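Local structure of 2-dehydro-3-deoxy-d-gluconate/2-dehydro-3-deoxy-phosphogluconate aldolase (Picrophilus torridus, 4UXD) at residues C30-P35 with L50-L54; N58-P64 with K92-G97; L83-R87 with I116-A120; E119-P125 with M149-Y154. The protein is an aldolase of the dihydrodipicolinate synthetase family, an enzyme whose chain folds into a barrel of parallel strands ringed by helices. All blocks are in the same frame, centred on the assembly; numbering follows the deposited sequence.

Contact 1: residues C30-P35 with L50-L54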
# COMPACT_ATOMS: atom_id res chain seq x y z
N CYS A 30 28.89 -9.86 -5.04
CA CYS A 30 28.73 -8.45 -5.41
C CYS A 30 27.71 -8.25 -6.53
O CYS A 30 27.93 -8.66 -7.67
CB CYS A 30 30.04 -7.83 -5.84
SG CYS A 30 29.79 -6.14 -6.47
N PRO A 31 26.58 -7.59 -6.22
CA PRO A 31 25.71 -7.21 -7.33
C PRO A 31 26.31 -6.00 -8.02
O PRO A 31 26.17 -4.86 -7.55
CB PRO A 31 24.37 -6.92 -6.66
CG PRO A 31 24.74 -6.42 -5.30
CD PRO A 31 26.10 -7.05 -4.95
N MET A 32 27.04 -6.26 -9.11
CA MET A 32 27.88 -5.26 -9.76
C MET A 32 27.08 -4.09 -10.31
O MET A 32 26.04 -4.29 -10.95
CB MET A 32 28.67 -5.89 -10.90
CG MET A 32 29.59 -7.03 -10.50
SD MET A 32 30.43 -7.76 -11.92
CE MET A 32 31.40 -6.35 -12.48
N ILE A 33 27.58 -2.88 -10.09
CA ILE A 33 27.12 -1.76 -10.90
C ILE A 33 27.64 -1.97 -12.31
O ILE A 33 28.63 -2.67 -12.53
CB ILE A 33 27.59 -0.40 -10.37
CG1 ILE A 33 29.12 -0.36 -10.29
CG2 ILE A 33 26.96 -0.10 -9.02
CD1 ILE A 33 29.68 1.02 -10.06
N THR A 34 26.97 -1.35 -13.27
CA THR A 34 27.47 -1.28 -14.63
C THR A 34 28.09 0.10 -14.89
O THR A 34 27.36 1.04 -15.21
CB THR A 34 26.34 -1.54 -15.62
OG1 THR A 34 25.61 -2.70 -15.20
CG2 THR A 34 26.87 -1.74 -17.03
N PRO A 35 29.43 0.24 -14.73
CA PRO A 35 30.04 1.58 -14.85
C PRO A 35 29.74 2.25 -16.20
O PRO A 35 29.73 1.56 -17.22
CB PRO A 35 31.54 1.30 -14.70
CG PRO A 35 31.61 0.04 -13.93
CD PRO A 35 30.44 -0.78 -14.42
N LEU A 50 36.74 -2.05 -11.59
CA LEU A 50 35.81 -2.59 -10.61
C LEU A 50 36.06 -4.07 -10.32
O LEU A 50 36.09 -4.50 -9.16
CB LEU A 50 34.37 -2.40 -11.10
CG LEU A 50 33.28 -3.09 -10.26
CD1 LEU A 50 33.37 -2.63 -8.81
CD2 LEU A 50 31.89 -2.82 -10.82
N ILE A 51 36.20 -4.85 -11.39
CA ILE A 51 36.53 -6.26 -11.28
C ILE A 51 37.81 -6.47 -10.47
O ILE A 51 37.93 -7.43 -9.72
CB ILE A 51 36.71 -6.89 -12.67
CG1 ILE A 51 35.37 -7.00 -13.38
CG2 ILE A 51 37.33 -8.28 -12.58
CD1 ILE A 51 35.47 -7.17 -14.86
N LYS A 52 38.78 -5.57 -10.63
CA LYS A 52 40.06 -5.73 -9.95
C LYS A 52 39.95 -5.30 -8.49
O LYS A 52 40.67 -5.81 -7.63
CB LYS A 52 41.16 -4.94 -10.67
CG LYS A 52 41.53 -5.49 -12.05
CD LYS A 52 41.91 -6.97 -12.02
CE LYS A 52 42.78 -7.36 -13.22
NZ LYS A 52 42.10 -7.25 -14.55
N TYR A 53 39.04 -4.36 -8.21
CA TYR A 53 38.69 -4.04 -6.82
C TYR A 53 37.97 -5.18 -6.12
O TYR A 53 38.20 -5.45 -4.94
CB TYR A 53 37.82 -2.80 -6.75
CG TYR A 53 37.35 -2.51 -5.34
CD1 TYR A 53 38.20 -1.88 -4.44
CD2 TYR A 53 36.08 -2.89 -4.91
CE1 TYR A 53 37.80 -1.61 -3.15
CE2 TYR A 53 35.66 -2.62 -3.61
CZ TYR A 53 36.53 -1.98 -2.73
OH TYR A 53 36.13 -1.71 -1.43
N LEU A 54 37.07 -5.85 -6.84
CA LEU A 54 36.29 -6.92 -6.25
C LEU A 54 37.19 -8.09 -5.91
O LEU A 54 37.04 -8.71 -4.85
CB LEU A 54 35.17 -7.35 -7.20
CG LEU A 54 34.00 -6.38 -7.21
CD1 LEU A 54 33.08 -6.58 -8.39
CD2 LEU A 54 33.21 -6.52 -5.90

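Contact 2: residues N58-P64 with K92-G97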
# COMPACT_ATOMS: atom_id res chain seq x y z
N ASN A 58 38.34 -9.82 -2.14
CA ASN A 58 37.96 -11.24 -2.08
C ASN A 58 36.45 -11.53 -1.90
O ASN A 58 36.04 -12.36 -1.07
CB ASN A 58 38.75 -11.92 -0.96
CG ASN A 58 38.69 -13.44 -1.05
OD1 ASN A 58 38.67 -14.01 -2.14
ND2 ASN A 58 38.61 -14.09 0.11
N VAL A 59 35.61 -10.86 -2.69
CA VAL A 59 34.23 -11.31 -2.81
C VAL A 59 34.32 -12.68 -3.48
O VAL A 59 35.33 -12.98 -4.13
CB VAL A 59 33.32 -10.33 -3.62
CG1 VAL A 59 33.41 -8.91 -3.07
CG2 VAL A 59 33.66 -10.35 -5.11
N ASP A 60 33.29 -13.51 -3.33
CA ASP A 60 33.31 -14.86 -3.88
C ASP A 60 32.62 -14.98 -5.23
O ASP A 60 32.98 -15.82 -6.04
CB ASP A 60 32.64 -15.82 -2.89
CG ASP A 60 33.19 -15.68 -1.50
OD1 ASP A 60 34.24 -16.30 -1.21
OD2 ASP A 60 32.59 -14.95 -0.69
N TYR A 61 31.61 -14.15 -5.47
CA TYR A 61 30.87 -14.19 -6.72
C TYR A 61 30.69 -12.80 -7.30
O TYR A 61 30.51 -11.82 -6.57
CB TYR A 61 29.50 -14.84 -6.53
CG TYR A 61 29.57 -16.24 -5.98
CD1 TYR A 61 29.58 -16.45 -4.61
CD2 TYR A 61 29.60 -17.34 -6.81
CE1 TYR A 61 29.64 -17.73 -4.09
CE2 TYR A 61 29.65 -18.62 -6.30
CZ TYR A 61 29.67 -18.81 -4.94
OH TYR A 61 29.73 -20.07 -4.41
N LEU A 62 30.78 -12.73 -8.62
CA LEU A 62 30.40 -11.56 -9.38
C LEU A 62 29.01 -11.81 -9.92
O LEU A 62 28.73 -12.87 -10.52
CB LEU A 62 31.36 -11.28 -10.53
CG LEU A 62 32.86 -11.27 -10.22
CD1 LEU A 62 33.61 -10.65 -11.40
CD2 LEU A 62 33.16 -10.56 -8.92
N PHE A 63 28.16 -10.81 -9.71
CA PHE A 63 26.78 -10.83 -10.15
C PHE A 63 26.54 -9.62 -11.05
O PHE A 63 26.03 -8.60 -10.61
CB PHE A 63 25.83 -10.81 -8.94
CG PHE A 63 24.37 -10.68 -9.29
CD1 PHE A 63 23.91 -10.95 -10.57
CD2 PHE A 63 23.46 -10.26 -8.32
CE1 PHE A 63 22.57 -10.83 -10.87
CE2 PHE A 63 22.13 -10.13 -8.63
CZ PHE A 63 21.68 -10.43 -9.90
N PRO A 64 26.91 -9.74 -12.33
CA PRO A 64 26.62 -8.65 -13.26
C PRO A 64 25.15 -8.60 -13.66
O PRO A 64 24.51 -9.64 -13.77
CB PRO A 64 27.51 -8.99 -14.47
CG PRO A 64 27.62 -10.49 -14.42
CD PRO A 64 27.63 -10.86 -12.97
N LYS A 92 36.69 -15.30 -11.34
CA LYS A 92 35.73 -15.47 -10.26
C LYS A 92 34.51 -16.17 -10.83
O LYS A 92 34.17 -15.97 -12.00
CB LYS A 92 35.32 -14.13 -9.64
CG LYS A 92 36.39 -13.48 -8.77
CD LYS A 92 36.59 -14.25 -7.50
CE LYS A 92 37.47 -13.49 -6.57
NZ LYS A 92 37.54 -14.18 -5.27
N PRO A 93 33.88 -17.03 -10.03
CA PRO A 93 32.62 -17.62 -10.50
C PRO A 93 31.52 -16.55 -10.62
O PRO A 93 31.36 -15.68 -9.76
CB PRO A 93 32.29 -18.65 -9.41
CG PRO A 93 33.01 -18.17 -8.19
CD PRO A 93 34.27 -17.52 -8.70
N ILE A 94 30.77 -16.61 -11.72
CA ILE A 94 29.81 -15.58 -12.09
C ILE A 94 28.39 -16.09 -11.95
O ILE A 94 28.10 -17.24 -12.31
CB ILE A 94 30.07 -15.07 -13.54
CG1 ILE A 94 31.42 -14.37 -13.62
CG2 ILE A 94 28.97 -14.10 -14.00
CD1 ILE A 94 31.88 -14.05 -15.01
N MET A 95 27.52 -15.24 -11.41
CA MET A 95 26.07 -15.43 -11.47
C MET A 95 25.50 -14.37 -12.39
O MET A 95 25.49 -13.20 -12.05
CB MET A 95 25.42 -15.28 -10.10
CG MET A 95 26.09 -16.02 -8.97
SD MET A 95 25.25 -15.63 -7.42
CE MET A 95 25.92 -16.89 -6.34
N ALA A 96 25.03 -14.77 -13.56
CA ALA A 96 24.56 -13.80 -14.54
C ALA A 96 23.12 -13.38 -14.27
O ALA A 96 22.22 -14.22 -14.18
CB ALA A 96 24.69 -14.35 -15.95
N GLY A 97 22.89 -12.08 -14.16
CA GLY A 97 21.54 -11.59 -14.13
C GLY A 97 20.96 -11.81 -15.50
O GLY A 97 21.42 -11.20 -16.44

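Contact 3: residues L83-R87 with I116-A120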
# COMPACT_ATOMS: atom_id res chain seq x y z
N LEU A 83 28.15 -9.31 -20.03
CA LEU A 83 28.39 -10.62 -19.44
C LEU A 83 29.67 -11.23 -20.04
O LEU A 83 30.44 -11.89 -19.35
CB LEU A 83 27.20 -11.55 -19.68
CG LEU A 83 25.85 -11.15 -19.09
CD1 LEU A 83 24.84 -12.27 -19.27
CD2 LEU A 83 25.95 -10.77 -17.61
N LYS A 84 29.90 -10.99 -21.33
CA LYS A 84 31.10 -11.50 -21.97
C LYS A 84 32.34 -10.83 -21.38
O LYS A 84 33.31 -11.50 -21.03
CB LYS A 84 31.03 -11.27 -23.48
CG LYS A 84 31.72 -12.36 -24.30
CD LYS A 84 31.61 -12.10 -25.79
CE LYS A 84 32.51 -10.95 -26.22
NZ LYS A 84 32.53 -10.75 -27.70
N PHE A 85 32.31 -9.51 -21.24
CA PHE A 85 33.47 -8.80 -20.75
C PHE A 85 33.83 -9.32 -19.38
O PHE A 85 34.97 -9.73 -19.13
CB PHE A 85 33.22 -7.29 -20.71
CG PHE A 85 34.39 -6.49 -20.21
CD1 PHE A 85 35.44 -6.16 -21.07
CD2 PHE A 85 34.45 -6.05 -18.90
CE1 PHE A 85 36.53 -5.41 -20.62
CE2 PHE A 85 35.54 -5.29 -18.45
CZ PHE A 85 36.58 -4.98 -19.31
N VAL A 86 32.84 -9.35 -18.50
CA VAL A 86 33.06 -9.77 -17.12
C VAL A 86 33.58 -11.20 -17.07
O VAL A 86 34.48 -11.50 -16.29
CB VAL A 86 31.76 -9.63 -16.32
CG1 VAL A 86 31.90 -10.23 -14.93
CG2 VAL A 86 31.38 -8.15 -16.24
N ARG A 87 33.01 -12.07 -17.90
CA ARG A 87 33.45 -13.47 -17.95
C ARG A 87 34.87 -13.56 -18.47
O ARG A 87 35.60 -14.48 -18.11
CB ARG A 87 32.51 -14.33 -18.81
CG ARG A 87 33.05 -15.73 -19.19
CD ARG A 87 33.11 -16.74 -18.03
NE ARG A 87 33.94 -16.32 -16.90
CZ ARG A 87 33.88 -16.86 -15.69
NH1 ARG A 87 33.06 -17.87 -15.43
NH2 ARG A 87 34.65 -16.39 -14.72
N ILE A 116 29.38 -19.50 -22.68
CA ILE A 116 30.65 -18.81 -22.40
C ILE A 116 31.16 -19.16 -21.00
O ILE A 116 32.05 -18.50 -20.47
CB ILE A 116 30.55 -17.26 -22.55
CG1 ILE A 116 29.61 -16.62 -21.51
CG2 ILE A 116 30.08 -16.88 -23.96
CD1 ILE A 116 29.79 -15.10 -21.38
N GLY A 117 30.58 -20.20 -20.40
CA GLY A 117 31.03 -20.69 -19.11
C GLY A 117 30.73 -19.82 -17.90
O GLY A 117 31.58 -19.67 -17.01
N ILE A 118 29.54 -19.24 -17.84
CA ILE A 118 29.12 -18.57 -16.61
C ILE A 118 28.46 -19.64 -15.77
O ILE A 118 27.62 -20.38 -16.24
CB ILE A 118 28.18 -17.36 -16.88
CG1 ILE A 118 29.00 -16.13 -17.27
CG2 ILE A 118 27.34 -17.02 -15.67
CD1 ILE A 118 28.24 -15.08 -18.05
N GLU A 119 28.89 -19.74 -14.52
CA GLU A 119 28.46 -20.80 -13.63
C GLU A 119 26.97 -20.83 -13.33
O GLU A 119 26.36 -21.90 -13.26
CB GLU A 119 29.23 -20.70 -12.31
CG GLU A 119 30.66 -21.19 -12.36
CD GLU A 119 31.65 -20.12 -12.73
OE1 GLU A 119 31.27 -19.09 -13.33
OE2 GLU A 119 32.85 -20.31 -12.42
N ALA A 120 26.37 -19.66 -13.12
CA ALA A 120 25.00 -19.60 -12.61
C ALA A 120 24.21 -18.47 -13.24
O ALA A 120 24.77 -17.46 -13.66
CB ALA A 120 25.00 -19.46 -11.09

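Contact 4: residues E119-P125 with M149-Y154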
# COMPACT_ATOMS: atom_id res chain seq x y z
N GLU A 119 28.89 -19.74 -14.52
CA GLU A 119 28.46 -20.80 -13.63
C GLU A 119 26.97 -20.83 -13.33
O GLU A 119 26.36 -21.90 -13.26
CB GLU A 119 29.23 -20.70 -12.31
CG GLU A 119 30.66 -21.19 -12.36
CD GLU A 119 31.65 -20.12 -12.73
OE1 GLU A 119 31.27 -19.09 -13.33
OE2 GLU A 119 32.85 -20.31 -12.42
N ALA A 120 26.37 -19.66 -13.12
CA ALA A 120 25.00 -19.60 -12.61
C ALA A 120 24.21 -18.47 -13.24
O ALA A 120 24.77 -17.46 -13.66
CB ALA A 120 25.00 -19.46 -11.09
N ALA A 121 22.90 -18.67 -13.31
CA ALA A 121 21.98 -17.63 -13.73
C ALA A 121 21.27 -17.14 -12.49
O ALA A 121 21.19 -17.86 -11.49
CB ALA A 121 21.00 -18.13 -14.75
N VAL A 122 20.78 -15.90 -12.56
CA VAL A 122 19.93 -15.31 -11.54
C VAL A 122 18.72 -14.67 -12.19
O VAL A 122 18.84 -13.77 -13.02
CB VAL A 122 20.65 -14.23 -10.73
CG1 VAL A 122 19.77 -13.80 -9.52
CG2 VAL A 122 22.01 -14.71 -10.29
N LEU A 123 17.54 -15.10 -11.76
CA LEU A 123 16.29 -14.68 -12.37
C LEU A 123 15.24 -14.27 -11.32
O LEU A 123 14.93 -15.04 -10.42
CB LEU A 123 15.74 -15.81 -13.24
CG LEU A 123 14.40 -15.54 -13.93
CD1 LEU A 123 14.55 -14.37 -14.87
CD2 LEU A 123 13.90 -16.77 -14.67
N MET A 124 14.70 -13.06 -11.46
CA MET A 124 13.59 -12.59 -10.64
C MET A 124 12.29 -12.70 -11.43
O MET A 124 12.30 -12.90 -12.64
CB MET A 124 13.79 -11.15 -10.15
CG MET A 124 13.53 -10.06 -11.19
SD MET A 124 14.71 -10.18 -12.52
CE MET A 124 16.17 -9.58 -11.70
N PRO A 125 11.15 -12.60 -10.74
CA PRO A 125 9.95 -12.77 -11.56
C PRO A 125 9.72 -11.64 -12.56
O PRO A 125 10.25 -10.55 -12.40
CB PRO A 125 8.84 -12.83 -10.51
CG PRO A 125 9.52 -13.42 -9.29
CD PRO A 125 10.90 -12.83 -9.31
N MET A 149 21.38 -25.16 -16.63
CA MET A 149 22.38 -24.49 -15.80
C MET A 149 21.88 -24.10 -14.41
O MET A 149 20.67 -24.05 -14.14
CB MET A 149 22.93 -23.25 -16.51
CG MET A 149 22.02 -22.06 -16.56
SD MET A 149 22.73 -20.69 -17.50
CE MET A 149 24.19 -20.36 -16.50
N ASP A 150 22.83 -23.84 -13.53
CA ASP A 150 22.54 -23.46 -12.17
C ASP A 150 21.80 -22.13 -12.14
O ASP A 150 22.22 -21.17 -12.78
CB ASP A 150 23.84 -23.36 -11.37
CG ASP A 150 24.39 -24.71 -10.99
OD1 ASP A 150 23.94 -25.70 -11.60
OD2 ASP A 150 25.25 -24.78 -10.10
N LEU A 151 20.70 -22.09 -11.40
CA LEU A 151 19.91 -20.87 -11.31
C LEU A 151 19.51 -20.57 -9.87
O LEU A 151 19.07 -21.46 -9.14
CB LEU A 151 18.66 -20.97 -12.20
CG LEU A 151 17.81 -19.70 -12.27
CD1 LEU A 151 17.26 -19.51 -13.64
CD2 LEU A 151 16.67 -19.79 -11.27
N LEU A 152 19.70 -19.31 -9.49
CA LEU A 152 19.21 -18.80 -8.21
C LEU A 152 18.02 -17.91 -8.47
O LEU A 152 18.08 -16.94 -9.23
CB LEU A 152 20.32 -18.05 -7.47
CG LEU A 152 21.40 -18.99 -6.93
CD1 LEU A 152 22.68 -18.88 -7.75
CD2 LEU A 152 21.69 -18.74 -5.47
N ILE A 153 16.91 -18.27 -7.84
CA ILE A 153 15.72 -17.44 -7.87
C ILE A 153 15.98 -16.19 -7.04
O ILE A 153 16.69 -16.22 -6.02
CB ILE A 153 14.51 -18.20 -7.34
CG1 ILE A 153 14.24 -19.38 -8.29
CG2 ILE A 153 13.32 -17.27 -7.19
CD1 ILE A 153 12.80 -19.73 -8.50
N TYR A 154 15.43 -15.08 -7.52
CA TYR A 154 15.69 -13.78 -6.93
C TYR A 154 14.36 -13.12 -6.54
O TYR A 154 13.49 -12.89 -7.38
CB TYR A 154 16.49 -12.96 -7.92
CG TYR A 154 16.89 -11.56 -7.54
CD1 TYR A 154 16.86 -11.11 -6.22
CD2 TYR A 154 17.29 -10.67 -8.53
CE1 TYR A 154 17.23 -9.79 -5.92
CE2 TYR A 154 17.65 -9.38 -8.25
CZ TYR A 154 17.62 -8.93 -6.96
OH TYR A 154 17.99 -7.62 -6.74
O HOH W 1 25.62 -24.48 -14.31

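Contact 1: residues C30-P35 with L50-L54
Cys30 and Leu54 face each other with CA atoms 7.8 Å apart, and Pro35 and Leu50 do so a little farther along, as residues 30-35 run past the helical turn 50-54; no hydrogen bond joins the two segments. Leu54 presents both methyls: its CD2 lies 3.4 Å from Cys30 CB, the sulfur lies against both methyls, nearer CD2, and CD1 also touches Met32 CG. In Cys30 the SG stands opposite the backbone N (chi1 174°), which turns the sulfur along the leucine methyls. Met32 leaves the chain alongside the helix, and the bend at its last torsion (chi3 63°) swings CE in between Leu50 and Ile51, 3.9 Å from Leu50 CD2. That same Leu50 methyl is a meeting point: Ile33 CG1 reaches it at 3.7 Å, and Pro35 CG touches it more loosely, at 4.2 Å. Phe276 of helix 270-279 also packs on Ile33 and Leu50. As a worked example of how a barrel strand receives its helix in a beta-alpha-beta unit, the side-chain contacts are apolar and buried, with the carbonyl oxygen of Ile33 also against the Leu50 methyl; the fit of strand against helix probably rests here on shape and van der Waals contact.

Contact 2: residues N58-P64 with K92-G97
Lys92 reaches back, before the strands begin to pair, to a backbone carbonyl: its NZ donates to Val59 O at 2.8 Å, arriving almost along the C=O direction, and adds a weak bond to Asn58 OD1. The chain bends once, at chi2 (-70°), and is extended beyond, while its CB rests on Leu62 CG. From here the strands 61-63 and 95-97 run nearly parallel, their axes 9° apart. Leu62 and Ile94 form the single bridge: Leu62 N donates to Pro93 O, and Leu62 O receives Met95 N at 2.8 Å. One step on, Gly97 N bonds to Pro64 O at 3.0 Å. CA-H...O contacts, such as Phe63 CA to Met95 O, fill the intervals. Met95 supplies the aromatic contact: its CE sits over one face of the Tyr61 ring, 3.9 Å from the centroid, a CH-pi contact in which SD stands obliquely farther off. Pro93 CG approaches the same ring near CD2. Because Gly97 has no side chain, Phe63 can bring its ring edge against the glycine backbone, CE1 to CA at 3.5 Å. These two strands are the outermost in the order of the parallel sheet, and their pairing closes it into the barrel. Tyr61, Phe63 and Met95 also pack on Val29 of strand 27-31, whereas on the outer side Leu62 meets Leu54 of helix 44-56, Pro64 lies on Phe82 and Leu83, and Ile94 on Val86 and Arg87 of helix 76-88.

Contact 3: residues L83-R87 with I116-A120
Arg87 directs one guanidinium nitrogen at two acceptors of the opposite loop. Its NH1 donates to Gly117 O at 2.8 Å, with the N-H...O angle 151° and the carbonyl oxygen close to the guanidinium plane. The same NH1 forms a salt bridge with Glu119 OE1 at 3.0 Å; as a hydrogen bond this one is weak, and the guanidinium and carboxylate planes are turned 51° against each other. A bend at chi2 (71°), followed by another at chi3, folds the arginine over, carrying its head from the end of helix 76-88 to the loop. The rest of the group is held too, for NH2 donates to the backbone carbonyls of Ser90 and Lys92, and Glu119 OE1 also accepts Ile94 N. Gly117 is the C-prime residue of the Schellman motif that ends helix 103-115, its positive phi turning the chain so that Ile118 N returns to Ser113 O and Gly117 N to Met114 O. Outward from this, the Arg87 and Ile116 side chains run antiparallel alongside one another: Ile116 CD1 lies 3.8 Å from Arg87 CB, and Ile116 O comes to 3.2 Å from Arg87 CD. Ile116 CD1 also approaches Leu83 O and the backbone of Lys84. Deeper in, Ile118 CD1 packs on Leu83 CB at 4.0 Å, and both residues touch Ala96 of strand 95-97. The arginine thus ties two successive helix ends together, and its positive charge beside Gly117 O probably suits the partial negative charge expected at the end of helix 103-115.

Contact 4: residues E119-P125 with M149-Y154
Leu151 CD1 lies 4.1 Å from Ala121 CB and touches Leu123 CB as well, forming the apolar heart of two neighbouring parallel strands, 120-123 and 150-155, in a beta-alpha-beta unit of the barrel. These residues, with Ile153, face the surrounding helices; Met110 of helix 103-115 packs on Ala121 and Leu151. Met149 extends the patch, its SD beside Ala121 CB and its CE stacked over one face of the Ala120-Ala121 peptide, 3.8 Å from Ala121 N. On the other face of the sheet Ala120 CB meets Leu152 CD1, and Val122 CG1 rests on Tyr154 CB at 3.7 Å. Met124 runs alongside Tyr154, their side chains leaving in a common direction; double bending of the methionine (chi2 -65°, chi3 -73°) brings CE to 3.5 Å from Tyr154 CD2. Tyr128 of the second subunit packs on both. Between the faces runs the backbone ladder. Leu152 N donates to Ala121 O at 2.9 Å and Leu123 N to Leu152 O at 3.2 Å, while the bond from Tyr154 N to Leu123 O is bent, with the donor above the carbonyl plane. The polar groups gather at the ends: Tyr154 OH bonds to Ser67 OG and a glycerol, and Asp150 OD2 to Tyr25 OH. Beside Glu119 and Asp150 a water bridges the two segments, donating to Glu119 O at 2.9 Å and accepting from Asp150 N at 3.0 Å.

How the contacts relate
Contact 2 is the hub, its centre about 9 Å from those of contacts 1 and 3 and about 12 Å from that of contact 4. Sheet bonds probably continue from it both ways: Met32 N lies 3.0 Å from Phe63 O toward contact 1, and Ala96 N lies 2.7 Å from Ala120 O toward contact 4. Contacts 1 and 4, about 19 Å apart between centres, do not touch. Contact 3 lies mostly on the helix side of the barrel and shares Glu119 and Ala120 with contact 4, while Ile51 of contact 1 packs on its Phe85. Glycerol, probably from the crystallisation liquor, lies about 4 Å from the Phe63 side chain and about 3 Å from that of Tyr154; Lys182 meets both residues, linking contacts 2 and 4 there.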